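Local atomic coordinates of branched-chain alpha-ketoacid decarboxylase (Lactococcus lactis, PDB entry 2VBF), a protein that probably decarboxylates branched-chain and aromatic 2-keto acids to aldehydes, using thiamine diphosphate and a magnesium ion as cofactors. Residues Ser101-Leu106 with Lys148-Val153; Gly108-Asn113 with Glu179-Tyr184; Glu223-Ala228 with Lys354-Glu359; Asn227-Val232 with Ser295-Leu300; Lys520-Glu525 with Tyr543-Val548. All coordinates share one frame; numbering follows the deposited sequence.

How the contacts relate
From the N terminus, helix 97-111 supplies one side of both contact 1 and contact 2. Contact 1 closes a loop onto the end of helix 145-149, and contact 2 closes a longer one onto the start of strand 183-188. The two loops cross and the contacts touch, Tyr110 lying against Val153 and Tyr184 against His150. Contacts 3 and 4 start from the same stretch, sharing Asn227 and Ala228. Contact 4 lies in the central domain and is nested inside contact 3, which ties helix 212-227 to the loop 354-359; Phe298 packs on Ser224 and Leu225 between them. Contact 5 follows in series, joining neighbouring strands of the C-terminal cofactor-binding domain, its centre about 35 Å from that of contact 2.

Contact 1. Residues Ser101-Leu106 with Lys148-Val153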
# COMPACT_ATOMS: atom_id res chain seq x y z
N SER A 101 1.40 -4.16 -3.25
CA SER A 101 0.53 -3.28 -2.45
C SER A 101 0.34 -3.84 -1.02
O SER A 101 0.16 -3.09 -0.07
CB SER A 101 -0.82 -3.08 -3.12
OG SER A 101 -0.73 -2.36 -4.34
N ALA A 102 0.39 -5.16 -0.90
CA ALA A 102 0.10 -5.86 0.35
C ALA A 102 1.36 -6.09 1.22
O ALA A 102 1.25 -6.50 2.38
CB ALA A 102 -0.57 -7.22 0.01
N ILE A 103 2.55 -5.81 0.68
CA ILE A 103 3.80 -6.29 1.32
C ILE A 103 4.04 -5.66 2.70
O ILE A 103 4.59 -6.30 3.59
CB ILE A 103 5.04 -6.19 0.39
CG1 ILE A 103 6.19 -7.08 0.91
CG2 ILE A 103 5.52 -4.75 0.23
CD1 ILE A 103 7.29 -7.24 -0.12
N ASN A 104 3.57 -4.44 2.92
CA ASN A 104 3.71 -3.84 4.25
C ASN A 104 2.87 -4.56 5.30
O ASN A 104 3.27 -4.67 6.46
CB ASN A 104 3.30 -2.37 4.24
CG ASN A 104 3.51 -1.71 5.59
OD1 ASN A 104 4.58 -1.84 6.20
ND2 ASN A 104 2.48 -1.01 6.07
N GLY A 105 1.68 -5.00 4.90
CA GLY A 105 0.84 -5.81 5.78
C GLY A 105 1.51 -7.13 6.11
O GLY A 105 1.54 -7.55 7.26
N LEU A 106 2.06 -7.79 5.09
CA LEU A 106 2.74 -9.06 5.31
C LEU A 106 4.00 -8.87 6.18
O LEU A 106 4.31 -9.74 7.00
CB LEU A 106 3.10 -9.75 3.99
CG LEU A 106 3.11 -11.28 4.06
CD1 LEU A 106 1.68 -11.84 4.12
CD2 LEU A 106 3.89 -11.85 2.85
N LYS A 148 11.25 -12.88 -4.74
CA LYS A 148 12.53 -12.55 -4.11
C LYS A 148 12.36 -11.40 -3.10
O LYS A 148 12.89 -11.45 -1.98
CB LYS A 148 13.59 -12.19 -5.14
CG LYS A 148 14.89 -11.76 -4.47
CD LYS A 148 16.08 -11.71 -5.39
CE LYS A 148 17.36 -11.64 -4.55
NZ LYS A 148 18.55 -11.20 -5.35
N MET A 149 11.61 -10.38 -3.49
CA MET A 149 11.38 -9.21 -2.61
C MET A 149 10.66 -9.60 -1.31
O MET A 149 10.75 -8.88 -0.32
CB MET A 149 10.61 -8.10 -3.34
CG MET A 149 11.42 -7.48 -4.47
SD MET A 149 10.47 -6.59 -5.71
CE MET A 149 9.89 -5.19 -4.76
N HIS A 150 9.96 -10.74 -1.30
CA HIS A 150 9.28 -11.19 -0.09
C HIS A 150 10.17 -12.03 0.86
O HIS A 150 9.72 -12.45 1.92
CB HIS A 150 8.05 -12.00 -0.46
CG HIS A 150 6.88 -11.17 -0.88
ND1 HIS A 150 6.77 -10.62 -2.14
CD2 HIS A 150 5.78 -10.76 -0.20
CE1 HIS A 150 5.65 -9.94 -2.22
NE2 HIS A 150 5.03 -9.99 -1.06
N GLU A 151 11.41 -12.32 0.45
CA GLU A 151 12.27 -13.19 1.26
C GLU A 151 12.40 -12.73 2.72
O GLU A 151 12.21 -13.55 3.62
CB GLU A 151 13.63 -13.39 0.58
CG GLU A 151 13.53 -14.33 -0.62
CD GLU A 151 14.81 -14.47 -1.43
OE1 GLU A 151 15.88 -13.95 -1.01
OE2 GLU A 151 14.74 -15.10 -2.50
N PRO A 152 12.67 -11.43 2.96
CA PRO A 152 12.85 -11.03 4.36
C PRO A 152 11.61 -11.01 5.25
O PRO A 152 11.76 -10.89 6.47
CB PRO A 152 13.40 -9.60 4.24
CG PRO A 152 13.94 -9.52 2.83
CD PRO A 152 12.95 -10.31 2.05
N VAL A 153 10.42 -11.12 4.66
CA VAL A 153 9.17 -10.99 5.40
C VAL A 153 8.28 -12.25 5.27
O VAL A 153 7.08 -12.21 5.54
CB VAL A 153 8.41 -9.70 4.97
CG1 VAL A 153 9.21 -8.46 5.34
CG2 VAL A 153 8.09 -9.72 3.46
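Ile103 and Leu106, one turn apart on helix 97-111, face His150 and Val153 where the chain leaves helix 145-149, the backbones coming nearest at Leu106 and Val153 with CA atoms 6.7 Å apart. No hydrogen bond crosses the gap, which is filled by side chains. The imidazole of His150 is the flat piece in the middle. Ile103 CD1 sits over the centre of one face, 3.7 Å from the ring centroid and only 9° off the ring normal, a CH-pi contact. The long branch of Ile103 gets there because CG1 lies opposite the backbone N (chi1 -163°) and chi2 keeps the chain extended. Leu106 meets the same ring differently: its CD2 lies at the edge, near the ring plane, 3.8 Å from His150 CD2. Val153 CG2 fills in beside Ile103 CG1 at 4.1 Å. Branched aliphatic residues suit these places because their methyl ends can lie on a ring face or edge and need no polar partner. Outside the pair, the His150 ring meets that of Tyr184, while Ile103 also packs on Met149 of the second subunit. His150 ND1 is thus fixed by Phe146 O while a ring face takes Ile103 CD1, and apolar packing joins helix 97-111 to the turn following helix 145-149 at the dimer interface. The polar cost is Val153 O, buried without a partner in the model and 4.0 Å from Leu106 O.

Contact 2. Residues Gly108-Asn113 with Glu179-Tyr184; sequences GSYAEN and ERKPVY
Asn113 and Tyr110 take hold of Lys181 and Pro182 where helix 97-111 ends in a Schellman motif, with Asn113 as its C-prime residue. Asparagine suits that place, since it tolerates positive phi well and carries a side chain able to bond in two directions. Its ND2 donates to Glu179 O at 2.9 Å, almost straight (171°), with the acceptor in the amide plane and the hydrogen directed at a lone pair. The other end of the amide, OD1, accepts from Lys181 NZ at 2.8 Å, the ammonium standing somewhat tilted from the carbonyl plane. Lys181 runs out nearly extended and bends only at its last torsion (chi4 75°), which turns NZ to the asparagine while the methylenes pass the tyrosine, CE over one ring face and CD 3.7 Å from Tyr110 CE1. Pro182 lies crosswise to Tyr110, its CG 3.9 Å from Tyr110 CB and also against Ser109 CB, a compact ring wedged on the last helical turn. In place of Asn113, an alanine here, lacking the amide, would probably leave Lys181 NZ freer to swing and Glu179 O without this donor. Nearby, Tyr110 packs on Leu138 of the second subunit. At the outer end, one water joins the side chains, 2.9 Å from Tyr110 OH and donating to Glu179 OE1 at 3.1 Å.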
# COMPACT_ATOMS: atom_id res chain seq x y z
N GLY A 108 4.30 -6.65 8.56
CA GLY A 108 3.78 -6.56 9.94
C GLY A 108 3.41 -7.91 10.54
O GLY A 108 3.62 -8.16 11.74
N SER A 109 2.84 -8.77 9.71
CA SER A 109 2.53 -10.13 10.13
C SER A 109 3.83 -10.89 10.43
O SER A 109 3.86 -11.72 11.33
CB SER A 109 1.70 -10.84 9.06
OG SER A 109 0.45 -10.21 8.90
N TYR A 110 4.90 -10.61 9.69
CA TYR A 110 6.19 -11.24 9.98
C TYR A 110 6.78 -10.69 11.29
O TYR A 110 7.21 -11.46 12.17
CB TYR A 110 7.18 -11.04 8.82
CG TYR A 110 8.41 -11.91 8.98
CD1 TYR A 110 8.43 -13.19 8.47
CD2 TYR A 110 9.52 -11.47 9.70
CE1 TYR A 110 9.55 -14.02 8.64
CE2 TYR A 110 10.64 -12.28 9.87
CZ TYR A 110 10.64 -13.55 9.34
OH TYR A 110 11.75 -14.35 9.51
N ALA A 111 6.79 -9.37 11.41
CA ALA A 111 7.34 -8.73 12.60
C ALA A 111 6.65 -9.21 13.89
O ALA A 111 7.32 -9.55 14.86
CB ALA A 111 7.24 -7.20 12.47
N GLU A 112 5.32 -9.23 13.90
CA GLU A 112 4.57 -9.60 15.10
C GLU A 112 4.12 -11.06 15.08
O GLU A 112 3.37 -11.51 15.95
CB GLU A 112 3.41 -8.62 15.31
CG GLU A 112 3.96 -7.16 15.36
CD GLU A 112 3.12 -6.18 16.17
OE1 GLU A 112 2.07 -6.56 16.72
OE2 GLU A 112 3.55 -5.00 16.23
N ASN A 113 4.60 -11.81 14.08
CA ASN A 113 4.52 -13.27 14.06
C ASN A 113 3.09 -13.82 13.96
O ASN A 113 2.66 -14.60 14.83
CB ASN A 113 5.26 -13.85 15.29
CG ASN A 113 5.89 -15.21 15.03
OD1 ASN A 113 7.11 -15.35 15.11
ND2 ASN A 113 5.06 -16.22 14.74
N GLU A 179 6.21 -22.25 12.72
CA GLU A 179 6.73 -20.96 13.18
C GLU A 179 5.64 -19.91 13.43
O GLU A 179 5.90 -18.91 14.09
CB GLU A 179 7.68 -20.36 12.13
CG GLU A 179 8.96 -21.14 11.85
CD GLU A 179 9.90 -20.36 10.94
OE1 GLU A 179 10.31 -19.22 11.30
OE2 GLU A 179 10.24 -20.88 9.85
N ARG A 180 4.44 -20.14 12.88
CA ARG A 180 3.31 -19.20 12.90
C ARG A 180 3.63 -17.82 12.31
O ARG A 180 3.00 -16.82 12.66
CB ARG A 180 2.69 -19.11 14.29
CG ARG A 180 2.27 -20.45 14.88
CD ARG A 180 1.13 -21.12 14.12
NE ARG A 180 1.14 -22.56 14.40
CZ ARG A 180 0.37 -23.18 15.28
NH1 ARG A 180 -0.54 -22.52 15.98
NH2 ARG A 180 0.52 -24.49 15.46
N LYS A 181 4.58 -17.79 11.38
CA LYS A 181 4.94 -16.60 10.60
C LYS A 181 4.32 -16.71 9.20
O LYS A 181 3.93 -17.80 8.76
CB LYS A 181 6.46 -16.46 10.49
CG LYS A 181 7.20 -16.10 11.76
CD LYS A 181 8.71 -16.21 11.54
CE LYS A 181 9.50 -15.41 12.58
NZ LYS A 181 9.51 -16.12 13.90
N PRO A 182 4.19 -15.57 8.49
CA PRO A 182 3.56 -15.62 7.17
C PRO A 182 4.31 -16.44 6.13
O PRO A 182 5.54 -16.54 6.16
CB PRO A 182 3.46 -14.14 6.74
CG PRO A 182 4.30 -13.39 7.68
CD PRO A 182 4.55 -14.21 8.89
N VAL A 183 3.55 -17.02 5.21
CA VAL A 183 4.11 -17.72 4.08
C VAL A 183 3.43 -17.24 2.81
O VAL A 183 2.41 -16.54 2.86
CB VAL A 183 4.00 -19.24 4.22
CG1 VAL A 183 4.74 -19.68 5.49
CG2 VAL A 183 2.53 -19.67 4.25
N TYR A 184 4.00 -17.65 1.68
CA TYR A 184 3.71 -17.05 0.38
C TYR A 184 3.65 -18.15 -0.69
O TYR A 184 4.56 -18.97 -0.80
CB TYR A 184 4.83 -16.05 0.09
CG TYR A 184 4.89 -15.38 -1.27
CD1 TYR A 184 4.59 -14.03 -1.41
CD2 TYR A 184 5.37 -16.05 -2.40
CE1 TYR A 184 4.71 -13.38 -2.64
CE2 TYR A 184 5.51 -15.41 -3.62
CZ TYR A 184 5.16 -14.08 -3.74
OH TYR A 184 5.31 -13.43 -4.95
O HOH W 1 11.36 -17.21 9.16

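Contact 3. Residues Glu223-Ala228 with Lys354-Glu359; sequences ESLKNA and KGIEYE
The last turn of helix 212-227, which packs on the parallel strands of the central domain, meets a loop lying between helix 343-348 and helix 379-389: Leu225 and Lys226 touch Ile356, and Lys226 reaches on to Lys354. This loop has no regular structure and carries the chain from the central toward the C-terminal domain. Lys226 spans the surface with its chain extended beyond CG, and its ammonium donates to Lys354 O at 2.8 Å, approaching almost in line with the carbonyl (164°). A lysine fits here because its methylenes are apolar while its end is charged. Its CG rests 3.8 Å from Ile356 CG1, the two side chains crossing at about a right angle, while NZ has a second, charged partner in Glu222, one helical turn back. Between the bonded carbonyl and Ile356, the backbone turns through Gly355 with positive phi, a conformation glycine adopts easily. The inner side is apolar and buried. Leu225 also packs on Phe251 and Phe298; Ile356 touches both Leu225 and Thr255, so the loop lies against both helix 212-227 and helix 245-255. There the two methyl ends meet, Leu225 CD1 to Ile356 CD1 at 3.9 Å.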
# COMPACT_ATOMS: atom_id res chain seq x y z
N GLU A 223 11.41 -26.62 39.14
CA GLU A 223 12.30 -26.40 40.28
C GLU A 223 12.32 -24.92 40.66
O GLU A 223 12.14 -24.55 41.83
CB GLU A 223 13.71 -26.88 39.90
CG GLU A 223 14.79 -26.64 40.94
CD GLU A 223 16.17 -27.07 40.46
OE1 GLU A 223 16.43 -26.98 39.23
OE2 GLU A 223 16.99 -27.49 41.30
N SER A 224 12.53 -24.07 39.65
CA SER A 224 12.61 -22.63 39.87
C SER A 224 11.32 -22.07 40.47
O SER A 224 11.36 -21.25 41.38
CB SER A 224 12.95 -21.91 38.57
OG SER A 224 14.20 -22.34 38.08
N LEU A 225 10.18 -22.51 39.94
CA LEU A 225 8.90 -22.00 40.41
C LEU A 225 8.60 -22.42 41.85
O LEU A 225 8.07 -21.64 42.62
CB LEU A 225 7.75 -22.44 39.47
CG LEU A 225 7.68 -21.69 38.15
CD1 LEU A 225 6.69 -22.37 37.20
CD2 LEU A 225 7.33 -20.19 38.37
N LYS A 226 8.94 -23.66 42.19
CA LYS A 226 8.66 -24.20 43.52
C LYS A 226 9.59 -23.64 44.58
O LYS A 226 9.20 -23.52 45.74
CB LYS A 226 8.70 -25.73 43.51
CG LYS A 226 7.53 -26.35 42.77
CD LYS A 226 7.65 -27.86 42.64
CE LYS A 226 6.30 -28.50 42.31
NZ LYS A 226 6.43 -29.95 41.99
N ASN A 227 10.81 -23.28 44.19
CA ASN A 227 11.78 -22.66 45.09
C ASN A 227 11.64 -21.14 45.22
O ASN A 227 12.17 -20.54 46.16
CB ASN A 227 13.21 -23.01 44.66
CG ASN A 227 13.54 -24.49 44.83
OD1 ASN A 227 12.80 -25.24 45.46
ND2 ASN A 227 14.67 -24.91 44.26
N ALA A 228 10.94 -20.51 44.28
CA ALA A 228 10.82 -19.05 44.27
C ALA A 228 9.88 -18.55 45.36
O ALA A 228 8.82 -19.12 45.58
CB ALA A 228 10.35 -18.56 42.90
N LYS A 354 2.78 -30.21 38.51
CA LYS A 354 1.89 -30.28 39.65
C LYS A 354 2.56 -29.71 40.89
O LYS A 354 3.79 -29.69 41.01
CB LYS A 354 1.48 -31.73 39.89
CG LYS A 354 0.67 -32.34 38.76
CD LYS A 354 -0.73 -31.74 38.71
CE LYS A 354 -1.49 -32.14 37.48
NZ LYS A 354 -2.82 -31.51 37.48
N GLY A 355 1.74 -29.26 41.82
CA GLY A 355 2.21 -28.86 43.13
C GLY A 355 2.77 -27.46 43.21
O GLY A 355 3.29 -27.09 44.25
N ILE A 356 2.65 -26.68 42.14
CA ILE A 356 3.08 -25.28 42.15
C ILE A 356 1.92 -24.42 42.64
O ILE A 356 0.85 -24.41 42.03
CB ILE A 356 3.55 -24.80 40.75
CG1 ILE A 356 4.72 -25.65 40.26
CG2 ILE A 356 3.95 -23.33 40.82
CD1 ILE A 356 4.99 -25.54 38.77
N GLU A 357 2.16 -23.69 43.73
CA GLU A 357 1.14 -22.83 44.30
C GLU A 357 1.79 -21.61 44.96
O GLU A 357 2.46 -21.72 45.99
CB GLU A 357 0.29 -23.60 45.31
CG GLU A 357 -0.92 -22.83 45.80
CD GLU A 357 -1.71 -23.57 46.87
OE1 GLU A 357 -1.59 -24.82 46.97
OE2 GLU A 357 -2.44 -22.88 47.62
N TYR A 358 1.60 -20.44 44.34
CA TYR A 358 2.06 -19.18 44.91
C TYR A 358 1.18 -18.81 46.11
O TYR A 358 -0.04 -18.79 46.00
CB TYR A 358 2.01 -18.07 43.87
CG TYR A 358 2.46 -16.73 44.39
CD1 TYR A 358 3.79 -16.50 44.75
CD2 TYR A 358 1.56 -15.68 44.53
CE1 TYR A 358 4.20 -15.27 45.23
CE2 TYR A 358 1.97 -14.45 45.01
CZ TYR A 358 3.29 -14.25 45.35
OH TYR A 358 3.65 -13.00 45.82
N GLU A 359 1.81 -18.51 47.25
CA GLU A 359 1.10 -18.22 48.49
C GLU A 359 1.29 -16.78 48.98
O GLU A 359 0.87 -16.43 50.09
CB GLU A 359 1.55 -19.19 49.59
CG GLU A 359 1.28 -20.66 49.26
CD GLU A 359 1.81 -21.60 50.33
OE1 GLU A 359 3.04 -21.80 50.41
OE2 GLU A 359 0.99 -22.16 51.09

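Contact 4. Residues Asn227-Val232 with Ser295-Leu300; sequences NAQKPV and SADFIL
Ala296 CB is the bump that fits the hollow between Lys230 O, 3.2 Å away, and Val232 CG1, at 3.6 Å. Val232 lies side by side with Ile299 on the same face, while Pro231 and Phe298 occupy the other, the proline CB near the edge of the ring. Small Ala228 nestles against Phe298 CB at 3.9 Å. The Asp297 carboxylate accepts from two successive loop N-H groups, brought there because CG lies between the backbone N and the carbonyl carbon (chi1 60°). Its OD2 uses the syn lone pair for Gln229 N at 2.9 Å, while OD1 is met by Lys230 N from above the carboxylate plane, also at 2.9 Å. In place of Asp297, an alanine here, with no carboxylate for these groups, would probably let the loop shift. Lys230, extended, donates from NZ to Ser295 OG at 2.8 Å, which is also bonded to Asn291. Val232 N to Phe298 O and Leu300 N to Val232 O join the strands in parallel, as neighbours in the Rossmann-like central domain of thiamine diphosphate enzymes.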
# COMPACT_ATOMS: atom_id res chain seq x y z
N ASN A 227 10.81 -23.28 44.19
CA ASN A 227 11.78 -22.66 45.09
C ASN A 227 11.64 -21.14 45.22
O ASN A 227 12.17 -20.54 46.16
CB ASN A 227 13.21 -23.01 44.66
CG ASN A 227 13.54 -24.49 44.83
OD1 ASN A 227 12.80 -25.24 45.46
ND2 ASN A 227 14.67 -24.91 44.26
N ALA A 228 10.94 -20.51 44.28
CA ALA A 228 10.82 -19.05 44.27
C ALA A 228 9.88 -18.55 45.36
O ALA A 228 8.82 -19.12 45.58
CB ALA A 228 10.35 -18.56 42.90
N GLN A 229 10.29 -17.48 46.05
CA GLN A 229 9.46 -16.80 47.04
C GLN A 229 8.60 -15.72 46.37
O GLN A 229 7.56 -15.33 46.89
CB GLN A 229 10.35 -16.14 48.10
CG GLN A 229 11.35 -17.08 48.79
CD GLN A 229 12.08 -16.41 49.96
OE1 GLN A 229 12.89 -15.49 49.76
NE2 GLN A 229 11.81 -16.87 51.17
N LYS A 230 9.07 -15.21 45.23
CA LYS A 230 8.38 -14.17 44.49
C LYS A 230 8.57 -14.35 42.98
O LYS A 230 9.28 -13.58 42.35
CB LYS A 230 8.87 -12.79 44.92
CG LYS A 230 7.98 -11.64 44.51
CD LYS A 230 8.56 -10.35 45.04
CE LYS A 230 7.70 -9.16 44.77
NZ LYS A 230 8.15 -8.03 45.65
N PRO A 231 7.94 -15.38 42.42
CA PRO A 231 8.05 -15.58 40.98
C PRO A 231 7.18 -14.60 40.22
O PRO A 231 6.18 -14.11 40.75
CB PRO A 231 7.51 -17.00 40.79
CG PRO A 231 6.47 -17.13 41.85
CD PRO A 231 7.06 -16.38 43.04
N VAL A 232 7.55 -14.32 38.97
CA VAL A 232 6.66 -13.58 38.08
C VAL A 232 6.76 -14.19 36.68
O VAL A 232 7.84 -14.58 36.22
CB VAL A 232 6.97 -12.05 38.06
CG1 VAL A 232 8.29 -11.76 37.35
CG2 VAL A 232 5.81 -11.25 37.40
N SER A 295 11.70 -6.84 41.47
CA SER A 295 12.19 -7.51 42.69
C SER A 295 11.92 -9.03 42.72
O SER A 295 12.35 -9.72 43.66
CB SER A 295 11.58 -6.85 43.93
OG SER A 295 10.19 -7.10 44.03
N ALA A 296 11.23 -9.56 41.71
CA ALA A 296 10.95 -10.99 41.63
C ALA A 296 12.26 -11.77 41.69
O ALA A 296 13.25 -11.34 41.10
CB ALA A 296 10.19 -11.32 40.32
N ASP A 297 12.26 -12.90 42.41
CA ASP A 297 13.46 -13.75 42.50
C ASP A 297 13.58 -14.79 41.38
O ASP A 297 14.61 -15.44 41.24
CB ASP A 297 13.60 -14.39 43.89
CG ASP A 297 12.44 -15.29 44.26
OD1 ASP A 297 11.41 -15.33 43.56
OD2 ASP A 297 12.58 -15.95 45.31
N PHE A 298 12.52 -14.95 40.59
CA PHE A 298 12.57 -15.79 39.39
C PHE A 298 11.61 -15.19 38.37
O PHE A 298 10.50 -14.82 38.72
CB PHE A 298 12.16 -17.23 39.69
CG PHE A 298 11.97 -18.08 38.46
CD1 PHE A 298 13.05 -18.32 37.62
CD2 PHE A 298 10.73 -18.60 38.11
CE1 PHE A 298 12.90 -19.08 36.49
CE2 PHE A 298 10.57 -19.36 36.97
CZ PHE A 298 11.66 -19.60 36.15
N ILE A 299 12.05 -15.12 37.12
CA ILE A 299 11.23 -14.59 36.02
C ILE A 299 11.13 -15.66 34.94
O ILE A 299 12.15 -16.16 34.46
CB ILE A 299 11.85 -13.34 35.39
CG1 ILE A 299 12.09 -12.25 36.44
CG2 ILE A 299 10.94 -12.82 34.25
CD1 ILE A 299 13.11 -11.22 36.01
N LEU A 300 9.89 -16.01 34.58
CA LEU A 300 9.60 -16.87 33.43
C LEU A 300 8.97 -16.02 32.32
O LEU A 300 7.84 -15.53 32.48
CB LEU A 300 8.65 -17.99 33.84
CG LEU A 300 8.18 -18.99 32.77
CD1 LEU A 300 9.37 -19.78 32.21
CD2 LEU A 300 7.11 -19.94 33.32
O HOH W 2 13.64 -14.66 47.40

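Contact 5. Residues Lys520-Glu525 with Tyr543-Val548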
# COMPACT_ATOMS: atom_id res chain seq x y z
N LYS A 520 -22.62 8.94 15.22
CA LYS A 520 -22.71 9.89 16.33
C LYS A 520 -21.52 10.84 16.35
O LYS A 520 -20.44 10.46 15.92
CB LYS A 520 -22.69 9.15 17.68
CG LYS A 520 -23.73 8.08 17.86
CD LYS A 520 -25.10 8.68 18.09
CE LYS A 520 -26.09 7.61 18.53
NZ LYS A 520 -27.43 8.20 18.78
N ILE A 521 -21.73 12.04 16.88
CA ILE A 521 -20.62 12.92 17.27
C ILE A 521 -20.69 13.16 18.79
O ILE A 521 -21.73 13.53 19.31
CB ILE A 521 -20.65 14.29 16.55
CG1 ILE A 521 -20.55 14.10 15.03
CG2 ILE A 521 -19.50 15.16 17.03
CD1 ILE A 521 -20.44 15.42 14.24
N VAL A 522 -19.57 12.93 19.48
CA VAL A 522 -19.50 13.00 20.94
C VAL A 522 -18.46 14.02 21.37
O VAL A 522 -17.31 13.96 20.92
CB VAL A 522 -19.17 11.61 21.55
CG1 VAL A 522 -18.83 11.72 23.04
CG2 VAL A 522 -20.31 10.63 21.32
N ARG A 523 -18.85 14.95 22.24
CA ARG A 523 -17.96 16.00 22.74
C ARG A 523 -17.73 16.00 24.25
O ARG A 523 -16.69 16.48 24.72
CB ARG A 523 -18.48 17.38 22.31
CG ARG A 523 -18.48 17.60 20.80
CD ARG A 523 -19.09 18.94 20.41
NE ARG A 523 -19.13 19.16 18.96
CZ ARG A 523 -18.12 19.64 18.23
NH1 ARG A 523 -16.97 19.98 18.80
NH2 ARG A 523 -18.27 19.79 16.92
N THR A 524 -18.68 15.47 25.02
CA THR A 524 -18.63 15.53 26.48
C THR A 524 -18.62 14.13 27.09
O THR A 524 -18.92 13.14 26.41
CB THR A 524 -19.84 16.31 27.07
OG1 THR A 524 -21.03 15.52 26.90
CG2 THR A 524 -20.02 17.68 26.39
N GLU A 525 -18.28 14.04 28.37
CA GLU A 525 -18.26 12.76 29.07
C GLU A 525 -19.65 12.14 29.13
O GLU A 525 -19.78 10.94 28.97
CB GLU A 525 -17.72 12.90 30.49
CG GLU A 525 -16.30 13.46 30.60
CD GLU A 525 -15.83 13.54 32.04
OE1 GLU A 525 -16.64 13.29 32.96
OE2 GLU A 525 -14.64 13.87 32.27
N TYR A 543 -21.68 0.71 15.15
CA TYR A 543 -21.66 2.07 15.65
C TYR A 543 -20.40 2.79 15.16
O TYR A 543 -19.31 2.21 15.16
CB TYR A 543 -21.79 2.10 17.18
CG TYR A 543 -23.23 1.94 17.57
CD1 TYR A 543 -23.88 0.72 17.38
CD2 TYR A 543 -23.97 3.00 18.07
CE1 TYR A 543 -25.22 0.56 17.70
CE2 TYR A 543 -25.31 2.85 18.40
CZ TYR A 543 -25.93 1.63 18.21
OH TYR A 543 -27.26 1.48 18.52
N TRP A 544 -20.59 4.02 14.70
CA TRP A 544 -19.53 4.85 14.13
C TRP A 544 -19.55 6.20 14.86
O TRP A 544 -20.38 7.07 14.58
CB TRP A 544 -19.79 5.02 12.64
CG TRP A 544 -18.67 5.62 11.87
CD1 TRP A 544 -18.53 6.93 11.47
CD2 TRP A 544 -17.51 4.93 11.37
NE1 TRP A 544 -17.37 7.08 10.76
CE2 TRP A 544 -16.72 5.88 10.68
CE3 TRP A 544 -17.07 3.60 11.44
CZ2 TRP A 544 -15.51 5.54 10.07
CZ3 TRP A 544 -15.87 3.27 10.83
CH2 TRP A 544 -15.10 4.24 10.15
N ILE A 545 -18.63 6.35 15.81
CA ILE A 545 -18.70 7.40 16.80
C ILE A 545 -17.50 8.32 16.68
O ILE A 545 -16.38 7.94 17.01
CB ILE A 545 -18.76 6.80 18.22
CG1 ILE A 545 -19.98 5.89 18.36
CG2 ILE A 545 -18.75 7.90 19.28
CD1 ILE A 545 -19.84 4.86 19.48
N GLU A 546 -17.76 9.55 16.24
CA GLU A 546 -16.71 10.55 16.14
C GLU A 546 -16.53 11.22 17.51
O GLU A 546 -17.44 11.90 18.00
CB GLU A 546 -17.05 11.59 15.06
CG GLU A 546 -16.01 12.71 14.94
CD GLU A 546 -16.33 13.71 13.86
OE1 GLU A 546 -17.28 13.48 13.07
OE2 GLU A 546 -15.60 14.73 13.79
N LEU A 547 -15.37 11.00 18.12
CA LEU A 547 -15.01 11.65 19.39
C LEU A 547 -14.21 12.90 19.08
O LEU A 547 -13.23 12.84 18.33
CB LEU A 547 -14.17 10.72 20.27
CG LEU A 547 -14.76 9.35 20.58
CD1 LEU A 547 -13.78 8.55 21.43
CD2 LEU A 547 -16.12 9.47 21.28
N VAL A 548 -14.61 14.04 19.66
CA VAL A 548 -13.85 15.27 19.49
C VAL A 548 -12.98 15.52 20.72
O VAL A 548 -13.48 15.60 21.86
CB VAL A 548 -14.76 16.49 19.19
CG1 VAL A 548 -13.91 17.73 18.96
CG2 VAL A 548 -15.63 16.20 17.97
O HOH W 3 -14.92 17.55 22.97
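Val522 packs closely against Ile545 and Leu547 on one face of the sheet. Its CG2 touches Ile545 CG2 at 3.7 Å and its CB lies equally close to Leu547 CD2, with Phe528 of helix 525-537 covering the same side. Beta-branched Val522 and Ile545 suit this layer, and Leu547 adds a longer apolar branch. The backbones run parallel, and alternating bonds hold them, from Lys520 N to Trp544 O through to Val548 N with Val522 O at 3.0 Å. On the opposite face buried Glu546 stretches fully out, CG anti to the backbone N (chi1 178°), its OE1 3.9 Å from Ile521 CG1; its side chain is about 7 Å from that of Asp452, which binds magnesium. The loose, solvent side is that of Ile521 and Arg523. Val548 CG2 lies over one guanidinium face, offset toward the rim, and a water donates to both Arg523 O and Val548 O, each at 2.7 Å. Strand 517-522, helix 525-537 and strand 542-548 form a beta-alpha-beta crossover. Apolar packing thus lies under its helix, with charged Lys520 paired with Glu534 at the margin; Asn478 and Ser504 hold the buried carboxylate opposite, and Arg523 and water take the strand ends.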